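Local coordinates for importin-95 (Chaetomium thermophilum, PDB 4XRI), which probably carries protein cargo into the nucleus as a flexible HEAT-repeat receptor of the importin-beta family and is likely to bind a small GTPase, at residues L613-L616 against S617-G621; L557-L560 against E561-L564; R255-A258 against L259-H263. The protein carries 2 engineered substitutions. One frame throughout, in Å; residues are numbered along the deposited sequence.

Contact 1: residues L613-L616 against S617-G621; sequences LQIL and STCGG
S617 and T618 both hold the side-chain oxygen between their own backbone N and carbonyl carbon (chi1 65° and 59°), which folds each hydroxyl back onto the end of the helix: S617 OG meets Q614 O, and T618 OG1 comes to I615 O. The S617 hydroxyl donates to Q614 O, with OG and O 2.7 Å apart. It comes from above the carbonyl plane, 36° out of it. T618 OG1 lies 2.9 Å from I615 O, although which acceptor takes its proton is not settled. T618 N donates to that same I615 O at 3.2 Å, so this carbonyl faces both the backbone and the side chain of one residue. T618 N also comes from above the carbonyl plane. S617 N still reaches L613 O in the i to i+4 pattern, at 3.1 Å.

This is the C-terminal end of helix 605-616 in a HEAT-repeat solenoid. The chain leaves the helix through a type I beta turn from L616 to C619, closed by C619 N donating to L616 O at 3.1 Å. The N-H points fairly straight at the acceptor but approaches from well above the carbonyl plane. The hydroxyls of S617 and T618 add to these backbone bonds as the helix gives way to the turn, OG meeting Q614 O and OG1 lying near I615 O.

The apolar side of the turn is small. I615 CG2 meets C619 SG at 4.1 Å, and both side chains also rest on V625 of helix 625-640. L616 packs on V629, F630 and F654 and has a glycerol beside it, probably from the crystallisation liquor, while L613 adds contacts with helix 648-660.

Contact 2: residues L557-L560 against E561-L564; sequences LQRL and EETL
T563 OG1 donates to L560 O, the two atoms 2.6 Å apart. The hydroxyl lies only 15° from the carbonyl plane. T563 N reaches the same oxygen at 3.2 Å, but from above that plane, so L560 O is gripped by two donors of one residue. The torsion places the hydroxyl: OG1 sits between the backbone N and the carbonyl carbon (chi1 67°), folded back on the preceding turn. CG2 of T563 is thereby turned to R559 O, at 3.2 Å. With an alanine here, L560 O is likely to keep only the backbone N-H as donor, and Q583 NE2 to lose its mate.

E561 and E562 run back along the helix. The CG of E561 lies 3.2 Å from L557 O, and the CG of E562 lies 3.3 Å from Q558 O. Q558 and E562 meet loosely, Q558 CG being 3.9 Å from E562 OE2, with amide and carboxylate planes 67° apart. In the backbone, E561 N donates to L557 O at 2.9 Å, and E562 N to Q558 O.

Further out, the charged ends of E561 and R559 have partners elsewhere in the chain: E561 forms a salt bridge with R607, and R559 donates to L514 O. Q583 bonds T563 OG1, and L560 lies against L586 and L590.

The first two backbone bonds are alpha-helical; at T563 and L564 the i to i+3 pattern takes over. Helix 546-567 packs on helices 573-597 and 605-616, as in a HEAT-repeat solenoid.

Contact 3: residues R255-A258 against L259-H263; sequences RIMA and LYYEH
L259 N and Y260 N donate to R255 O and I256 O, at 3.0 Å and 2.6 Å, near the end of the helix, before the chain passes into a 3-10 segment at residues 261-263.

M257 and Y261 lie side by side and point the same way. Both have CG anti to the backbone N, and M257 then bends at chi2 and chi3, bringing SD to 3.9 Å from Y261 CD1. This is a Met-aromatic contact, with the sulfur 71° off the ring normal. It sits near the C-terminal end of helix 243-260, within the HEAT-repeat solenoid. Y261 also hydrogen-bonds E302 through its hydroxyl and meets the rings of Y322 and F324, while M257 packs on F294 and V298 of helix 285-310. Y261 N does not bond to M257 O. It donates instead to a water that lies 2.6 Å from A258 O.

The Y260 ring goes the other way. L259 CB covers one face, 3.6 Å above the ring centre, and I256 CG2 lies loosely beside Y260 CD2, at 4.4 Å. L259 also lays its CB and CG against R255 O. F221 stacks with the Y260 ring, and R255 extends away to a salt bridge with D212.

How the contacts relate
From the N terminus, contact 3 comes first, near the end of helix 243-260. Contact 2 follows within helix 546-567, and contact 1 lies at the turn after helix 605-616. Each joins adjacent residues, so none closes a long loop. The three lie in series, and none nests in or crosses another. Contacts 2 and 1 have centres 13 Å apart and touch: I615 CD1 packs on L560 CD2 at 3.7 Å, and Q614 and I615 lean on L564. Together they join helices 546-567 and 605-616, both in the part of the chain that matches the importin beta-1-like repeats. Contact 3 is remote, its centre about 53 Å from that of contact 1 and on the opposite side of the chain's centre.

Contact 1: residues L613-L616 against S617-G621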
# COMPACT_ATOMS: atom_id res chain seq x y z
N LEU A 613 19.49 3.02 -25.87
CA LEU A 613 19.48 4.46 -26.11
C LEU A 613 18.52 4.81 -27.25
O LEU A 613 17.87 5.86 -27.22
CB LEU A 613 20.88 4.97 -26.42
CG LEU A 613 21.85 4.99 -25.23
CD1 LEU A 613 23.15 5.70 -25.60
CD2 LEU A 613 21.20 5.64 -24.02
N GLN A 614 18.45 3.94 -28.24
CA GLN A 614 17.52 4.12 -29.35
C GLN A 614 16.07 4.06 -28.87
O GLN A 614 15.21 4.77 -29.39
CB GLN A 614 17.75 3.05 -30.43
CG GLN A 614 18.89 3.38 -31.38
CD GLN A 614 19.15 2.28 -32.39
OE1 GLN A 614 18.95 1.10 -32.11
NE2 GLN A 614 19.59 2.67 -33.58
N ILE A 615 15.81 3.22 -27.88
CA ILE A 615 14.48 3.11 -27.30
C ILE A 615 14.15 4.38 -26.51
O ILE A 615 13.02 4.87 -26.57
CB ILE A 615 14.36 1.87 -26.40
CG1 ILE A 615 14.38 0.60 -27.25
CG2 ILE A 615 13.09 1.92 -25.57
CD1 ILE A 615 14.37 -0.68 -26.45
N LEU A 616 15.14 4.90 -25.79
CA LEU A 616 14.97 6.14 -25.03
C LEU A 616 14.58 7.31 -25.92
O LEU A 616 13.73 8.13 -25.55
CB LEU A 616 16.25 6.48 -24.26
CG LEU A 616 16.53 5.75 -22.95
CD1 LEU A 616 17.75 6.34 -22.26
CD2 LEU A 616 15.31 5.81 -22.03
N SER A 617 15.21 7.40 -27.09
CA SER A 617 15.00 8.53 -27.99
C SER A 617 13.59 8.57 -28.56
O SER A 617 13.16 9.59 -29.10
CB SER A 617 16.01 8.49 -29.14
OG SER A 617 15.81 7.35 -29.96
N THR A 618 12.86 7.46 -28.44
CA THR A 618 11.51 7.38 -28.97
C THR A 618 10.46 7.29 -27.88
O THR A 618 9.27 7.13 -28.17
CB THR A 618 11.35 6.17 -29.89
OG1 THR A 618 11.67 4.97 -29.18
CG2 THR A 618 12.29 6.30 -31.06
N CYS A 619 10.89 7.38 -26.63
CA CYS A 619 9.95 7.38 -25.51
C CYS A 619 9.33 8.75 -25.36
O CYS A 619 9.75 9.71 -26.00
CB CYS A 619 10.64 6.95 -24.22
SG CYS A 619 11.09 5.22 -24.20
N GLY A 620 8.32 8.84 -24.50
CA GLY A 620 7.64 10.10 -24.26
C GLY A 620 6.36 9.95 -23.45
O GLY A 620 5.64 8.96 -23.60
N GLY A 621 6.08 10.93 -22.60
CA GLY A 621 4.86 10.94 -21.82
C GLY A 621 4.81 9.86 -20.75
O GLY A 621 5.84 9.37 -20.30

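Contact 2: residues L557-L560 against E561-L564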
# COMPACT_ATOMS: atom_id res chain seq x y z
N LEU A 557 17.91 -9.42 -26.67
CA LEU A 557 18.43 -8.26 -27.39
C LEU A 557 17.83 -8.15 -28.79
O LEU A 557 17.46 -7.07 -29.24
CB LEU A 557 19.95 -8.33 -27.48
CG LEU A 557 20.72 -7.69 -26.32
CD1 LEU A 557 22.21 -7.98 -26.44
CD2 LEU A 557 20.46 -6.19 -26.31
N GLN A 558 17.74 -9.29 -29.48
CA GLN A 558 17.17 -9.34 -30.82
C GLN A 558 15.70 -8.90 -30.81
O GLN A 558 15.27 -8.13 -31.68
CB GLN A 558 17.30 -10.75 -31.39
CG GLN A 558 17.00 -10.86 -32.87
CD GLN A 558 17.35 -12.23 -33.44
OE1 GLN A 558 17.95 -13.06 -32.76
NE2 GLN A 558 16.97 -12.46 -34.69
N ARG A 559 14.95 -9.37 -29.82
CA ARG A 559 13.55 -9.01 -29.66
C ARG A 559 13.38 -7.53 -29.32
O ARG A 559 12.45 -6.88 -29.81
CB ARG A 559 12.89 -9.87 -28.58
CG ARG A 559 12.71 -11.33 -28.98
CD ARG A 559 11.87 -12.08 -27.96
NE ARG A 559 11.73 -13.49 -28.33
CZ ARG A 559 10.98 -14.37 -27.67
NH1 ARG A 559 10.28 -13.99 -26.61
NH2 ARG A 559 10.93 -15.63 -28.08
N LEU A 560 14.27 -7.02 -28.48
CA LEU A 560 14.28 -5.60 -28.14
C LEU A 560 14.50 -4.73 -29.38
O LEU A 560 13.81 -3.73 -29.58
CB LEU A 560 15.36 -5.31 -27.09
CG LEU A 560 14.91 -5.29 -25.63
CD1 LEU A 560 16.11 -5.14 -24.71
CD2 LEU A 560 13.92 -4.16 -25.42
N GLU A 561 15.47 -5.13 -30.19
CA GLU A 561 15.77 -4.44 -31.45
C GLU A 561 14.57 -4.44 -32.39
O GLU A 561 14.32 -3.47 -33.11
CB GLU A 561 16.98 -5.08 -32.14
CG GLU A 561 18.29 -4.84 -31.41
CD GLU A 561 19.40 -5.76 -31.90
OE1 GLU A 561 19.10 -6.70 -32.66
OE2 GLU A 561 20.57 -5.55 -31.50
N GLU A 562 13.81 -5.54 -32.36
CA GLU A 562 12.66 -5.69 -33.25
C GLU A 562 11.47 -4.82 -32.85
O GLU A 562 10.56 -4.60 -33.64
CB GLU A 562 12.24 -7.16 -33.31
CG GLU A 562 13.15 -8.01 -34.20
CD GLU A 562 12.93 -9.50 -34.03
OE1 GLU A 562 12.10 -9.89 -33.18
OE2 GLU A 562 13.59 -10.28 -34.74
N THR A 563 11.48 -4.31 -31.62
CA THR A 563 10.41 -3.43 -31.15
C THR A 563 10.54 -2.02 -31.72
O THR A 563 9.59 -1.23 -31.68
CB THR A 563 10.36 -3.32 -29.61
OG1 THR A 563 11.52 -2.65 -29.13
CG2 THR A 563 10.27 -4.70 -28.97
N LEU A 564 11.72 -1.70 -32.23
CA LEU A 564 11.97 -0.36 -32.76
C LEU A 564 11.17 -0.08 -34.03
O LEU A 564 10.51 0.96 -34.13
CB LEU A 564 13.47 -0.15 -33.02
CG LEU A 564 14.35 0.03 -31.78
CD1 LEU A 564 15.79 0.32 -32.19
CD2 LEU A 564 13.82 1.15 -30.90

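Contact 3: residues R255-A258 against L259-H263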
# COMPACT_ATOMS: atom_id res chain seq x y z
N ARG A 255 -17.50 -2.79 12.89
CA ARG A 255 -16.78 -1.59 13.29
C ARG A 255 -16.50 -1.61 14.78
O ARG A 255 -15.44 -1.15 15.23
CB ARG A 255 -17.58 -0.34 12.91
CG ARG A 255 -17.50 -0.01 11.43
CD ARG A 255 -18.41 1.13 11.03
NE ARG A 255 -18.45 1.25 9.57
CZ ARG A 255 -19.03 2.24 8.90
NH1 ARG A 255 -19.64 3.22 9.56
NH2 ARG A 255 -19.00 2.25 7.58
N ILE A 256 -17.43 -2.15 15.55
CA ILE A 256 -17.25 -2.30 16.99
C ILE A 256 -16.06 -3.21 17.30
O ILE A 256 -15.21 -2.87 18.13
CB ILE A 256 -18.52 -2.87 17.66
CG1 ILE A 256 -19.61 -1.79 17.73
CG2 ILE A 256 -18.20 -3.39 19.06
CD1 ILE A 256 -20.96 -2.32 18.15
N MET A 257 -16.01 -4.35 16.62
CA MET A 257 -14.91 -5.29 16.79
C MET A 257 -13.57 -4.66 16.40
O MET A 257 -12.57 -4.85 17.09
CB MET A 257 -15.15 -6.55 15.95
CG MET A 257 -14.03 -7.58 16.04
SD MET A 257 -13.77 -8.21 17.71
CE MET A 257 -15.37 -8.92 18.05
N ALA A 258 -13.57 -3.91 15.31
CA ALA A 258 -12.35 -3.27 14.80
C ALA A 258 -11.83 -2.22 15.77
O ALA A 258 -10.62 -2.04 15.92
CB ALA A 258 -12.61 -2.65 13.44
N LEU A 259 -12.75 -1.54 16.44
CA LEU A 259 -12.39 -0.46 17.35
C LEU A 259 -12.21 -0.92 18.79
O LEU A 259 -11.36 -0.40 19.51
CB LEU A 259 -13.45 0.64 17.31
CG LEU A 259 -13.53 1.54 16.07
CD1 LEU A 259 -14.89 2.21 16.00
CD2 LEU A 259 -12.43 2.59 16.11
N TYR A 260 -13.01 -1.90 19.21
CA TYR A 260 -13.08 -2.22 20.63
C TYR A 260 -12.90 -3.70 20.94
O TYR A 260 -13.57 -4.23 21.82
CB TYR A 260 -14.42 -1.73 21.20
CG TYR A 260 -14.69 -0.28 20.88
CD1 TYR A 260 -13.85 0.71 21.35
CD2 TYR A 260 -15.77 0.09 20.10
CE1 TYR A 260 -14.08 2.04 21.06
CE2 TYR A 260 -16.02 1.41 19.80
CZ TYR A 260 -15.17 2.38 20.29
OH TYR A 260 -15.40 3.71 19.99
N TYR A 261 -11.99 -4.34 20.22
CA TYR A 261 -11.67 -5.75 20.42
C TYR A 261 -11.48 -6.09 21.90
O TYR A 261 -11.99 -7.10 22.39
CB TYR A 261 -10.40 -6.12 19.64
CG TYR A 261 -9.85 -7.49 19.99
CD1 TYR A 261 -10.21 -8.61 19.25
CD2 TYR A 261 -8.95 -7.66 21.03
CE1 TYR A 261 -9.70 -9.85 19.56
CE2 TYR A 261 -8.44 -8.90 21.35
CZ TYR A 261 -8.81 -9.99 20.61
OH TYR A 261 -8.31 -11.23 20.91
N GLU A 262 -10.75 -5.23 22.60
CA GLU A 262 -10.39 -5.46 23.99
C GLU A 262 -11.59 -5.56 24.93
O GLU A 262 -11.48 -6.09 26.03
CB GLU A 262 -9.45 -4.35 24.48
CG GLU A 262 -10.07 -2.97 24.49
CD GLU A 262 -9.10 -1.90 24.98
OE1 GLU A 262 -8.01 -2.26 25.46
OE2 GLU A 262 -9.43 -0.70 24.86
N HIS A 263 -12.74 -5.05 24.49
CA HIS A 263 -13.94 -5.06 25.32
C HIS A 263 -14.93 -6.16 24.95
O HIS A 263 -16.04 -6.22 25.48
CB HIS A 263 -14.67 -3.71 25.23
CG HIS A 263 -13.86 -2.55 25.73
ND1 HIS A 263 -13.62 -2.32 27.07
CD2 HIS A 263 -13.27 -1.53 25.07
CE1 HIS A 263 -12.91 -1.22 27.21
NE2 HIS A 263 -12.68 -0.72 26.01
O HOH W 1 -9.88 -2.96 18.23